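PDB 3C64: PfEMP1 variant 2 of strain MC from Plasmodium falciparum, which probably binds a host cell-surface receptor, CD36 for this cysteine-rich interdomain region, which is one piece of a longer surface adhesion protein. Local coordinates for residues His69-Lys74 against Gly136-Lys141; Ala9-Trp14 against Leu132-Phe137; Lys54-Lys59 against Gln150-Glu155; Met91-Leu96 against Ile124-Leu129. One frame throughout, in Å; residues are numbered along the deposited sequence.

Contact 1 (His69-Lys74 against Gly136-Lys141)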
# COMPACT_ATOMS: atom_id res chain seq x y z
N HIS A 69 -4.29 6.29 -23.79
CA HIS A 69 -5.66 6.34 -23.33
C HIS A 69 -5.81 7.06 -22.00
O HIS A 69 -6.59 8.00 -21.87
CB HIS A 69 -6.24 4.93 -23.21
CG HIS A 69 -7.59 4.90 -22.58
ND1 HIS A 69 -8.75 5.07 -23.30
CD2 HIS A 69 -7.95 4.84 -21.28
CE1 HIS A 69 -9.77 5.12 -22.46
NE2 HIS A 69 -9.32 4.98 -21.23
N PHE A 70 -5.05 6.61 -21.00
CA PHE A 70 -5.13 7.22 -19.68
C PHE A 70 -4.60 8.65 -19.63
O PHE A 70 -5.03 9.46 -18.81
CB PHE A 70 -4.50 6.31 -18.64
CG PHE A 70 -5.33 5.10 -18.33
CD1 PHE A 70 -5.04 3.87 -18.91
CD2 PHE A 70 -6.46 5.21 -17.52
CE1 PHE A 70 -5.87 2.76 -18.70
CE2 PHE A 70 -7.29 4.11 -17.30
CZ PHE A 70 -6.99 2.88 -17.89
N ARG A 71 -3.70 8.97 -20.55
CA ARG A 71 -3.15 10.31 -20.62
C ARG A 71 -4.24 11.24 -21.16
O ARG A 71 -4.40 12.36 -20.68
CB ARG A 71 -1.93 10.33 -21.53
CG ARG A 71 -0.87 11.33 -21.12
CD ARG A 71 0.18 11.49 -22.21
NE ARG A 71 0.73 10.21 -22.68
CZ ARG A 71 1.60 9.46 -22.01
NH1 ARG A 71 2.03 9.84 -20.81
NH2 ARG A 71 2.08 8.36 -22.56
N LYS A 72 -5.02 10.74 -22.11
CA LYS A 72 -6.11 11.50 -22.72
C LYS A 72 -7.27 11.71 -21.76
O LYS A 72 -7.87 12.79 -21.73
CB LYS A 72 -6.62 10.80 -23.98
CG LYS A 72 -5.57 10.61 -25.06
CD LYS A 72 -6.19 10.14 -26.36
CE LYS A 72 -5.13 9.95 -27.44
NZ LYS A 72 -5.73 9.49 -28.72
N GLN A 73 -7.56 10.69 -20.96
CA GLN A 73 -8.67 10.73 -19.99
C GLN A 73 -8.31 11.41 -18.67
O GLN A 73 -8.80 11.04 -17.60
CB GLN A 73 -9.13 9.31 -19.65
CG GLN A 73 -9.63 8.52 -20.85
CD GLN A 73 -10.82 9.18 -21.53
OE1 GLN A 73 -11.21 10.29 -21.18
NE2 GLN A 73 -11.39 8.50 -22.52
N LYS A 74 -7.45 12.42 -18.74
CA LYS A 74 -7.02 13.16 -17.55
C LYS A 74 -7.64 14.56 -17.46
O LYS A 74 -7.45 15.27 -16.47
CB LYS A 74 -5.50 13.30 -17.52
CG LYS A 74 -4.97 14.06 -16.32
CD LYS A 74 -3.45 14.15 -16.35
CE LYS A 74 -2.92 14.91 -15.14
NZ LYS A 74 -1.44 15.02 -15.16
N GLY A 136 -2.61 8.52 -11.84
CA GLY A 136 -1.32 9.17 -11.67
C GLY A 136 -0.12 8.55 -12.39
O GLY A 136 0.91 9.23 -12.48
N PHE A 137 -0.20 7.34 -12.92
CA PHE A 137 0.98 6.75 -13.57
C PHE A 137 1.38 7.46 -14.85
O PHE A 137 2.52 7.36 -15.30
CB PHE A 137 0.80 5.28 -13.84
CG PHE A 137 0.00 4.89 -15.06
CD1 PHE A 137 0.60 4.21 -16.11
CD2 PHE A 137 -1.36 5.19 -15.13
CE1 PHE A 137 -0.16 3.82 -17.22
CE2 PHE A 137 -2.11 4.78 -16.22
CZ PHE A 137 -1.51 4.09 -17.27
N VAL A 138 0.44 8.19 -15.43
CA VAL A 138 0.68 8.92 -16.67
C VAL A 138 1.54 10.17 -16.50
O VAL A 138 2.08 10.69 -17.48
CB VAL A 138 -0.65 9.26 -17.40
CG1 VAL A 138 -1.16 8.02 -18.14
CG2 VAL A 138 -1.69 9.76 -16.42
N ALA A 139 1.66 10.64 -15.26
CA ALA A 139 2.48 11.81 -14.96
C ALA A 139 3.92 11.35 -14.73
O ALA A 139 4.84 12.18 -14.66
CB ALA A 139 1.95 12.55 -13.74
N GLU A 140 4.11 10.04 -14.61
CA GLU A 140 5.43 9.48 -14.38
C GLU A 140 6.26 9.37 -15.64
O GLU A 140 5.75 9.09 -16.72
CB GLU A 140 5.33 8.11 -13.69
CG GLU A 140 4.69 8.13 -12.31
CD GLU A 140 5.42 9.04 -11.32
OE1 GLU A 140 4.73 9.64 -10.47
OE2 GLU A 140 6.66 9.15 -11.40
N LYS A 141 7.55 9.57 -15.45
CA LYS A 141 8.54 9.51 -16.50
C LYS A 141 8.74 8.06 -16.95
O LYS A 141 8.69 7.74 -18.13
CB LYS A 141 9.85 10.07 -15.94
CG LYS A 141 10.91 10.43 -16.95
CD LYS A 141 12.25 10.62 -16.27
CE LYS A 141 12.11 11.38 -14.97
NZ LYS A 141 13.42 11.57 -14.30
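R71 and V138 mark the closest backbone approach, with their CA atoms 5.7 Å apart. Residues 69-72 are the last helical residues of this segment and Q73 is the first to leave helical geometry. Across from it, 137-139 are helical in phi/psi without the regular bonds, and two turn bonds, A139 N to G136 O and E140 N to F137 O, hold the segment. V138 is the residue most buried by the contact. With CG1 opposite the carbonyl carbon (chi1 -79°), that methyl lies 3.6 Å from R71 N and 3.8 Å from F70 CB, so it nestles against the helix backbone. F137 sits beside it in an offset edge-to-face pair with F70: the edge of F137 is turned toward the F70 face, the centroids are 5.8 Å apart and the planes 62° apart. The closest atoms of this pair are F70 CB and F137 CE2, at 3.7 Å. The R71 chain, bent at chi3, brings NH1 to 3.4 Å from V138 O, which lies at the guanidinium edge. The contact thus packs the C-terminal end of helix 47-72 against the link from helix 130-136 to helix 144-162. Helix 7-28 flanks it through Y7 and N8, both touched by F70, and E140 OE2 is hydrogen-bonded to T88 OG1 of the second subunit.

Contact 2 (Ala9-Trp14 against Leu132-Phe137)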
# COMPACT_ATOMS: atom_id res chain seq x y z
N ALA A 9 -10.97 -1.79 -15.43
CA ALA A 9 -11.00 -3.23 -15.24
C ALA A 9 -10.03 -3.90 -16.21
O ALA A 9 -9.33 -4.84 -15.85
CB ALA A 9 -12.41 -3.75 -15.44
N PHE A 10 -10.00 -3.39 -17.43
CA PHE A 10 -9.13 -3.92 -18.47
C PHE A 10 -7.63 -3.72 -18.17
O PHE A 10 -6.80 -4.60 -18.46
CB PHE A 10 -9.49 -3.27 -19.80
CG PHE A 10 -8.44 -3.43 -20.85
CD1 PHE A 10 -8.34 -4.60 -21.57
CD2 PHE A 10 -7.51 -2.42 -21.07
CE1 PHE A 10 -7.33 -4.76 -22.49
CE2 PHE A 10 -6.50 -2.58 -21.99
CZ PHE A 10 -6.40 -3.75 -22.70
N PHE A 11 -7.28 -2.54 -17.66
CA PHE A 11 -5.90 -2.20 -17.34
C PHE A 11 -5.27 -3.24 -16.42
O PHE A 11 -4.18 -3.76 -16.70
CB PHE A 11 -5.86 -0.83 -16.66
CG PHE A 11 -4.52 -0.50 -16.05
CD1 PHE A 11 -3.51 0.08 -16.81
CD2 PHE A 11 -4.27 -0.78 -14.71
CE1 PHE A 11 -2.27 0.36 -16.25
CE2 PHE A 11 -3.03 -0.51 -14.14
CZ PHE A 11 -2.03 0.07 -14.91
N TRP A 12 -5.95 -3.53 -15.32
CA TRP A 12 -5.46 -4.48 -14.34
C TRP A 12 -5.37 -5.88 -14.91
O TRP A 12 -4.45 -6.62 -14.59
CB TRP A 12 -6.32 -4.42 -13.08
CG TRP A 12 -6.20 -3.09 -12.44
CD1 TRP A 12 -7.09 -2.05 -12.53
CD2 TRP A 12 -5.08 -2.59 -11.71
NE1 TRP A 12 -6.59 -0.94 -11.91
CE2 TRP A 12 -5.36 -1.24 -11.40
CE3 TRP A 12 -3.87 -3.15 -11.30
CZ2 TRP A 12 -4.46 -0.45 -10.70
CZ3 TRP A 12 -2.98 -2.36 -10.61
CH2 TRP A 12 -3.28 -1.02 -10.31
N MET A 13 -6.32 -6.22 -15.77
CA MET A 13 -6.29 -7.53 -16.42
C MET A 13 -5.06 -7.62 -17.31
O MET A 13 -4.30 -8.57 -17.24
CB MET A 13 -7.57 -7.73 -17.24
CG MET A 13 -7.60 -8.99 -18.07
SD MET A 13 -9.17 -9.26 -18.91
CE MET A 13 -8.74 -8.82 -20.59
N TRP A 14 -4.87 -6.60 -18.15
CA TRP A 14 -3.72 -6.54 -19.06
C TRP A 14 -2.38 -6.59 -18.32
O TRP A 14 -1.48 -7.33 -18.71
CB TRP A 14 -3.78 -5.28 -19.91
CG TRP A 14 -2.74 -5.22 -20.99
CD1 TRP A 14 -2.92 -5.53 -22.30
CD2 TRP A 14 -1.36 -4.80 -20.86
NE1 TRP A 14 -1.76 -5.32 -23.00
CE2 TRP A 14 -0.79 -4.87 -22.14
CE3 TRP A 14 -0.57 -4.37 -19.78
CZ2 TRP A 14 0.55 -4.53 -22.39
CZ3 TRP A 14 0.76 -4.04 -20.02
CH2 TRP A 14 1.31 -4.11 -21.32
N LEU A 132 -6.17 5.48 -8.09
CA LEU A 132 -5.03 6.36 -7.85
C LEU A 132 -3.87 6.04 -8.77
O LEU A 132 -3.09 6.93 -9.11
CB LEU A 132 -4.58 6.31 -6.39
CG LEU A 132 -5.55 6.94 -5.39
CD1 LEU A 132 -5.05 6.74 -3.95
CD2 LEU A 132 -5.72 8.42 -5.73
N TYR A 133 -3.75 4.78 -9.17
CA TYR A 133 -2.65 4.42 -10.04
C TYR A 133 -2.96 4.83 -11.48
O TYR A 133 -2.15 5.51 -12.12
CB TYR A 133 -2.33 2.90 -9.96
CG TYR A 133 -1.16 2.60 -10.87
CD1 TYR A 133 0.13 2.57 -10.36
CD2 TYR A 133 -1.32 2.36 -12.23
CE1 TYR A 133 1.23 2.33 -11.17
CE2 TYR A 133 -0.24 2.15 -13.07
CZ TYR A 133 1.04 2.14 -12.54
OH TYR A 133 2.14 1.94 -13.36
N THR A 134 -4.12 4.44 -11.98
CA THR A 134 -4.50 4.75 -13.35
C THR A 134 -4.63 6.25 -13.59
O THR A 134 -4.56 6.73 -14.73
CB THR A 134 -5.76 3.98 -13.77
OG1 THR A 134 -6.79 4.21 -12.80
CG2 THR A 134 -5.46 2.48 -13.84
N LYS A 135 -4.81 7.01 -12.51
CA LYS A 135 -4.93 8.45 -12.62
C LYS A 135 -3.56 9.12 -12.56
O LYS A 135 -3.35 10.18 -13.19
CB LYS A 135 -5.83 9.00 -11.51
CG LYS A 135 -6.01 10.51 -11.55
CD LYS A 135 -6.92 10.99 -10.43
CE LYS A 135 -7.10 12.50 -10.46
NZ LYS A 135 -7.98 12.98 -9.37
N GLY A 136 -2.61 8.52 -11.84
CA GLY A 136 -1.32 9.17 -11.67
C GLY A 136 -0.12 8.55 -12.39
O GLY A 136 0.91 9.23 -12.48
N PHE A 137 -0.20 7.34 -12.92
CA PHE A 137 0.98 6.75 -13.57
C PHE A 137 1.38 7.46 -14.85
O PHE A 137 2.52 7.36 -15.30
CB PHE A 137 0.80 5.28 -13.84
CG PHE A 137 0.00 4.89 -15.06
CD1 PHE A 137 0.60 4.21 -16.11
CD2 PHE A 137 -1.36 5.19 -15.13
CE1 PHE A 137 -0.16 3.82 -17.22
CE2 PHE A 137 -2.11 4.78 -16.22
CZ PHE A 137 -1.51 4.09 -17.27
O HOH W 1 -8.01 1.52 -11.89
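T134 OG1 is joined to W12 NE1 through one water. The indole N-H donates to that water at 2.8 Å, in the plane of the ring, and the water lies 3.1 Å from T134 OG1. Weak hydrogen bonds to G131 O and to N8 OD1 add to the grip on this hydroxyl. The two helix segments cross almost perpendicularly, at 93°, with axes 11.3 Å apart, and aromatic side chains span the gap. The other branch of T134, CG2, lies over one face of F11, 3.8 Å from the ring centroid and 21° off the normal, a CH-pi contact. The F11 ring is sent across by a chi1 of 169°, CG lying opposite the backbone N. Its far end is tightly packed, with F11 CZ 3.3 Å from Y133 CE2; these two rings meet rim to rim. F11 CE1 also touches F137 CZ at 3.9 Å, where the rings are oblique. Y133 CB meets the indole edge of W12 at CZ2, 4.0 Å away. F11, W12, Y133 and F137 together make a buried aromatic cluster, against which L95 of the second subunit packs at W12 and Y133. The chemistry is therefore mainly dispersive, and the water gives the buried indole N-H a good acceptor among mostly apolar neighbours.

Contact 3 (Lys54-Lys59 against Gln150-Glu155); sequences KWVEQK and QHEQKE
V56, E152 and Q153 carry this contact between nearly antiparallel helix segments, inclined at 159° with axes 9.6 Å apart. V56 spreads both methyls against the aliphatic root of E152: CG1 and CG2 each lie 3.6 Å from E152 CB. CG1 also touches the backbone of the next residue, 3.8 Å from Q153 N. The E152 chain then folds back at chi2 (-66°) and carries its carboxylate past V56 toward W55. There OE1 stands in the plane of the indole, at its edge, 3.5 Å from W55 CZ3, while the planes of ring and carboxylate are 73° apart. The same OE1 is hydrogen-bonded to S22 on helix 7-28, and W55 also packs on that helix, so the third helix closes this side. The W55 side chain also comes within about 4 Å of a bound tetraethylene glycol, probably from the crystallisation liquor. Q153, bent at chi2, puts OE1 3.9 Å from V56 CG1 and 3.2 Å from E57 OE2, whereas its NE2 makes a weak hydrogen bond to D157. Two acceptors facing each other are probably unfavourable as modelled, and may be eased by solvent or by a turned amide. Firm attraction between the segments is thus apolar, and the buried carboxylate of E152 finds its polar partner on another helix.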
# COMPACT_ATOMS: atom_id res chain seq x y z
N LYS A 54 8.73 -10.63 -31.06
CA LYS A 54 7.46 -10.17 -31.65
C LYS A 54 6.43 -9.87 -30.60
O LYS A 54 5.65 -8.92 -30.71
CB LYS A 54 6.90 -11.20 -32.67
CG LYS A 54 5.80 -10.65 -33.58
CD LYS A 54 5.05 -11.75 -34.33
CE LYS A 54 3.84 -11.19 -35.07
NZ LYS A 54 3.23 -12.19 -35.99
N TRP A 55 6.41 -10.70 -29.56
CA TRP A 55 5.47 -10.55 -28.46
C TRP A 55 5.82 -9.32 -27.62
O TRP A 55 4.94 -8.58 -27.20
CB TRP A 55 5.49 -11.81 -27.61
CG TRP A 55 4.63 -11.73 -26.40
CD1 TRP A 55 3.29 -12.00 -26.32
CD2 TRP A 55 5.05 -11.33 -25.09
NE1 TRP A 55 2.85 -11.78 -25.03
CE2 TRP A 55 3.91 -11.37 -24.26
CE3 TRP A 55 6.28 -10.94 -24.54
CZ2 TRP A 55 3.96 -11.04 -22.90
CZ3 TRP A 55 6.33 -10.61 -23.19
CH2 TRP A 55 5.18 -10.66 -22.39
N VAL A 56 7.11 -9.12 -27.37
CA VAL A 56 7.54 -7.96 -26.60
C VAL A 56 7.17 -6.68 -27.38
O VAL A 56 6.73 -5.70 -26.80
CB VAL A 56 9.05 -8.00 -26.33
CG1 VAL A 56 9.48 -6.74 -25.59
CG2 VAL A 56 9.39 -9.23 -25.52
N GLU A 57 7.32 -6.73 -28.70
CA GLU A 57 6.97 -5.60 -29.54
C GLU A 57 5.47 -5.34 -29.44
O GLU A 57 5.04 -4.21 -29.25
CB GLU A 57 7.42 -5.84 -30.99
CG GLU A 57 8.92 -5.69 -31.20
CD GLU A 57 9.45 -4.36 -30.72
OE1 GLU A 57 8.65 -3.40 -30.64
OE2 GLU A 57 10.65 -4.27 -30.42
N GLN A 58 4.68 -6.41 -29.52
CA GLN A 58 3.22 -6.35 -29.43
C GLN A 58 2.81 -5.70 -28.11
O GLN A 58 2.05 -4.73 -28.09
CB GLN A 58 2.64 -7.78 -29.50
CG GLN A 58 1.11 -7.87 -29.55
CD GLN A 58 0.59 -9.28 -29.19
OE1 GLN A 58 1.06 -10.28 -29.73
NE2 GLN A 58 -0.38 -9.34 -28.26
N LYS A 59 3.35 -6.22 -27.00
CA LYS A 59 3.03 -5.68 -25.68
C LYS A 59 3.48 -4.24 -25.52
O LYS A 59 2.81 -3.46 -24.85
CB LYS A 59 3.61 -6.58 -24.59
CG LYS A 59 2.59 -7.53 -23.96
CD LYS A 59 1.97 -8.47 -24.98
CE LYS A 59 0.85 -9.32 -24.36
NZ LYS A 59 -0.39 -8.56 -24.06
N GLN A 150 11.50 -2.98 -21.40
CA GLN A 150 12.88 -2.72 -21.83
C GLN A 150 13.72 -3.95 -21.52
O GLN A 150 14.49 -4.41 -22.35
CB GLN A 150 13.47 -1.51 -21.11
CG GLN A 150 12.87 -0.20 -21.54
CD GLN A 150 13.24 0.93 -20.60
OE1 GLN A 150 14.34 0.94 -20.02
NE2 GLN A 150 12.31 1.87 -20.41
N HIS A 151 13.54 -4.48 -20.31
CA HIS A 151 14.27 -5.67 -19.91
C HIS A 151 13.93 -6.82 -20.84
O HIS A 151 14.81 -7.60 -21.19
CB HIS A 151 13.96 -6.06 -18.46
CG HIS A 151 14.70 -7.27 -18.01
ND1 HIS A 151 16.05 -7.27 -17.74
CD2 HIS A 151 14.29 -8.55 -17.84
CE1 HIS A 151 16.44 -8.49 -17.43
NE2 HIS A 151 15.39 -9.29 -17.49
N GLU A 152 12.66 -6.94 -21.22
CA GLU A 152 12.21 -7.99 -22.14
C GLU A 152 12.97 -7.83 -23.46
O GLU A 152 13.56 -8.78 -23.97
CB GLU A 152 10.71 -7.88 -22.44
CG GLU A 152 9.77 -7.96 -21.23
CD GLU A 152 9.79 -9.32 -20.57
OE1 GLU A 152 8.91 -10.16 -20.87
OE2 GLU A 152 10.68 -9.54 -19.74
N GLN A 153 12.95 -6.61 -23.98
CA GLN A 153 13.61 -6.31 -25.24
C GLN A 153 15.09 -6.69 -25.20
O GLN A 153 15.60 -7.35 -26.11
CB GLN A 153 13.46 -4.82 -25.57
CG GLN A 153 13.90 -4.46 -26.98
CD GLN A 153 13.44 -5.46 -28.03
OE1 GLN A 153 12.25 -5.76 -28.15
NE2 GLN A 153 14.39 -5.98 -28.80
N LYS A 154 15.78 -6.29 -24.14
CA LYS A 154 17.21 -6.59 -23.97
C LYS A 154 17.43 -8.10 -23.87
O LYS A 154 18.50 -8.60 -24.23
CB LYS A 154 17.76 -5.89 -22.73
CG LYS A 154 17.65 -4.37 -22.78
CD LYS A 154 18.44 -3.73 -21.65
CE LYS A 154 18.33 -2.21 -21.70
NZ LYS A 154 19.09 -1.56 -20.60
N GLU A 155 16.42 -8.83 -23.39
CA GLU A 155 16.49 -10.28 -23.27
C GLU A 155 16.38 -10.89 -24.65
O GLU A 155 17.11 -11.83 -24.98
CB GLU A 155 15.32 -10.80 -22.43
CG GLU A 155 15.36 -10.42 -20.98
CD GLU A 155 16.43 -11.16 -20.23
OE1 GLU A 155 17.59 -10.70 -20.25
OE2 GLU A 155 16.10 -12.21 -19.62

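Contact 4 (Met91-Leu96 against Ile124-Leu129)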
# COMPACT_ATOMS: atom_id res chain seq x y z
N MET A 91 -4.65 6.79 3.41
CA MET A 91 -4.08 7.06 4.73
C MET A 91 -4.25 5.83 5.63
O MET A 91 -3.28 5.35 6.22
CB MET A 91 -4.73 8.29 5.38
CG MET A 91 -4.39 9.63 4.71
SD MET A 91 -2.62 9.99 4.69
CE MET A 91 -2.26 9.89 2.95
N LYS A 92 -5.47 5.33 5.73
CA LYS A 92 -5.75 4.16 6.55
C LYS A 92 -4.91 2.95 6.12
O LYS A 92 -4.29 2.30 6.96
CB LYS A 92 -7.23 3.82 6.48
CG LYS A 92 -7.59 2.46 6.99
CD LYS A 92 -9.05 2.22 6.78
CE LYS A 92 -9.37 0.76 6.81
NZ LYS A 92 -10.85 0.55 6.79
N ASP A 93 -4.86 2.68 4.82
CA ASP A 93 -4.08 1.56 4.29
C ASP A 93 -2.58 1.71 4.53
O ASP A 93 -1.91 0.74 4.87
CB ASP A 93 -4.34 1.37 2.79
CG ASP A 93 -5.74 0.84 2.50
OD1 ASP A 93 -6.33 0.18 3.39
OD2 ASP A 93 -6.24 1.08 1.39
N LEU A 94 -2.06 2.92 4.36
CA LEU A 94 -0.64 3.15 4.58
C LEU A 94 -0.25 2.95 6.04
O LEU A 94 0.78 2.34 6.31
CB LEU A 94 -0.22 4.55 4.12
CG LEU A 94 -0.04 4.72 2.61
CD1 LEU A 94 0.52 6.10 2.34
CD2 LEU A 94 0.90 3.65 2.07
N LEU A 95 -1.09 3.42 6.96
CA LEU A 95 -0.82 3.28 8.40
C LEU A 95 -0.71 1.80 8.75
O LEU A 95 0.33 1.34 9.22
CB LEU A 95 -1.97 3.88 9.22
CG LEU A 95 -1.80 4.42 10.65
CD1 LEU A 95 -3.03 4.02 11.46
CD2 LEU A 95 -0.55 3.91 11.33
N LEU A 96 -1.80 1.09 8.54
CA LEU A 96 -1.92 -0.34 8.81
C LEU A 96 -0.90 -1.21 8.11
O LEU A 96 -0.39 -2.17 8.70
CB LEU A 96 -3.33 -0.80 8.43
CG LEU A 96 -4.42 -0.69 9.49
CD1 LEU A 96 -4.15 0.44 10.48
CD2 LEU A 96 -5.78 -0.51 8.81
N ILE A 124 -6.89 -3.77 5.68
CA ILE A 124 -6.23 -3.22 4.50
C ILE A 124 -6.90 -3.67 3.19
O ILE A 124 -7.22 -4.85 3.01
CB ILE A 124 -4.75 -3.62 4.45
CG1 ILE A 124 -4.04 -3.14 5.71
CG2 ILE A 124 -4.10 -3.07 3.21
CD1 ILE A 124 -2.74 -3.90 6.00
N ASP A 125 -7.13 -2.72 2.29
CA ASP A 125 -7.74 -3.02 1.00
C ASP A 125 -7.19 -2.07 -0.06
O ASP A 125 -7.73 -0.99 -0.30
CB ASP A 125 -9.27 -2.89 1.09
CG ASP A 125 -9.98 -3.20 -0.23
OD1 ASP A 125 -9.47 -4.05 -1.01
OD2 ASP A 125 -11.04 -2.59 -0.49
N PHE A 126 -6.08 -2.46 -0.68
CA PHE A 126 -5.46 -1.64 -1.70
C PHE A 126 -6.21 -1.63 -3.01
O PHE A 126 -6.21 -0.62 -3.71
CB PHE A 126 -4.02 -2.05 -1.91
CG PHE A 126 -3.11 -1.52 -0.87
CD1 PHE A 126 -2.56 -2.37 0.09
CD2 PHE A 126 -2.82 -0.16 -0.81
CE1 PHE A 126 -1.73 -1.87 1.09
CE2 PHE A 126 -2.00 0.35 0.19
CZ PHE A 126 -1.45 -0.50 1.14
N ALA A 127 -6.88 -2.72 -3.34
CA ALA A 127 -7.62 -2.81 -4.59
C ALA A 127 -8.53 -1.59 -4.77
O ALA A 127 -8.61 -1.03 -5.86
CB ALA A 127 -8.43 -4.09 -4.64
N ALA A 128 -9.14 -1.14 -3.67
CA ALA A 128 -10.04 0.01 -3.72
C ALA A 128 -9.35 1.30 -4.14
O ALA A 128 -10.00 2.27 -4.52
CB ALA A 128 -10.73 0.19 -2.37
N LEU A 129 -8.02 1.31 -4.07
CA LEU A 129 -7.23 2.48 -4.44
C LEU A 129 -6.73 2.41 -5.88
O LEU A 129 -5.89 3.22 -6.29
CB LEU A 129 -6.01 2.60 -3.51
CG LEU A 129 -6.27 2.72 -2.00
CD1 LEU A 129 -4.96 2.83 -1.25
CD2 LEU A 129 -7.16 3.92 -1.73
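D93 makes the single hydrogen bond between helix segment 91-96 and loop segment 124-129. D125 N donates to D93 OD1 over 3.2 Å in a nearly straight line (168° at the hydrogen), arriving well above the carboxylate plane, 52° out of it. The other oxygen is less comfortably placed: D93 OD2 lies 3.1 Å from D125 O, and both are acceptors. Such a pair, inside a buried contact and with the D125 carboxylate not far off, would be expected to raise the proton affinity of D93.

Carbon atoms line much of the approach to this carboxylate. L129 CD1 comes from the opposite direction to within 3.4 Å of D93 OD2, and I124 CA lies 3.6 Å from D93 OD1. D93 CG lies over one face of the F126 ring, whose nearest approach is CE2 to D93 CB at 3.6 Å. One turn further along the helix, L96 CB meets I124 CG1 at 3.7 Å, and the ethyl arm of I124 continues over the L96 backbone.

Across the dimer interface F126 stacks on F126 of the second subunit, which also packs on L94. This is a side-chain-to-backbone anchor of an inter-helix loop on a helix, within an all-helical domain: an aspartate on helix 81-102 holds a backbone N-H shortly before a short 3-10 segment that includes 127-129 and leads into helix 130-136.

How the contacts relate
Contacts 1 and 2 are continuous, with contact 2 the buried part and contact 1 running out to the surface: their centres are 10 Å apart, they share G136 and F137, and F70 CE1 lies 4.0 Å from F11 CD1. Contact 3 lies about 21 Å from contact 2, centre to centre, yet W14 CZ2 comes within 3.5 Å of K59 O. Contact 3 joins helices 47-72 and 144-162 directly, whereas contacts 1 and 2 set helix 130-136 and the loop after it against helices 47-72 and 7-28, consistent with a three-helix bundle. Contact 4 stands apart, its centre about 33 Å from that of contact 3, across the chain's centre. All four contacts touch the second subunit.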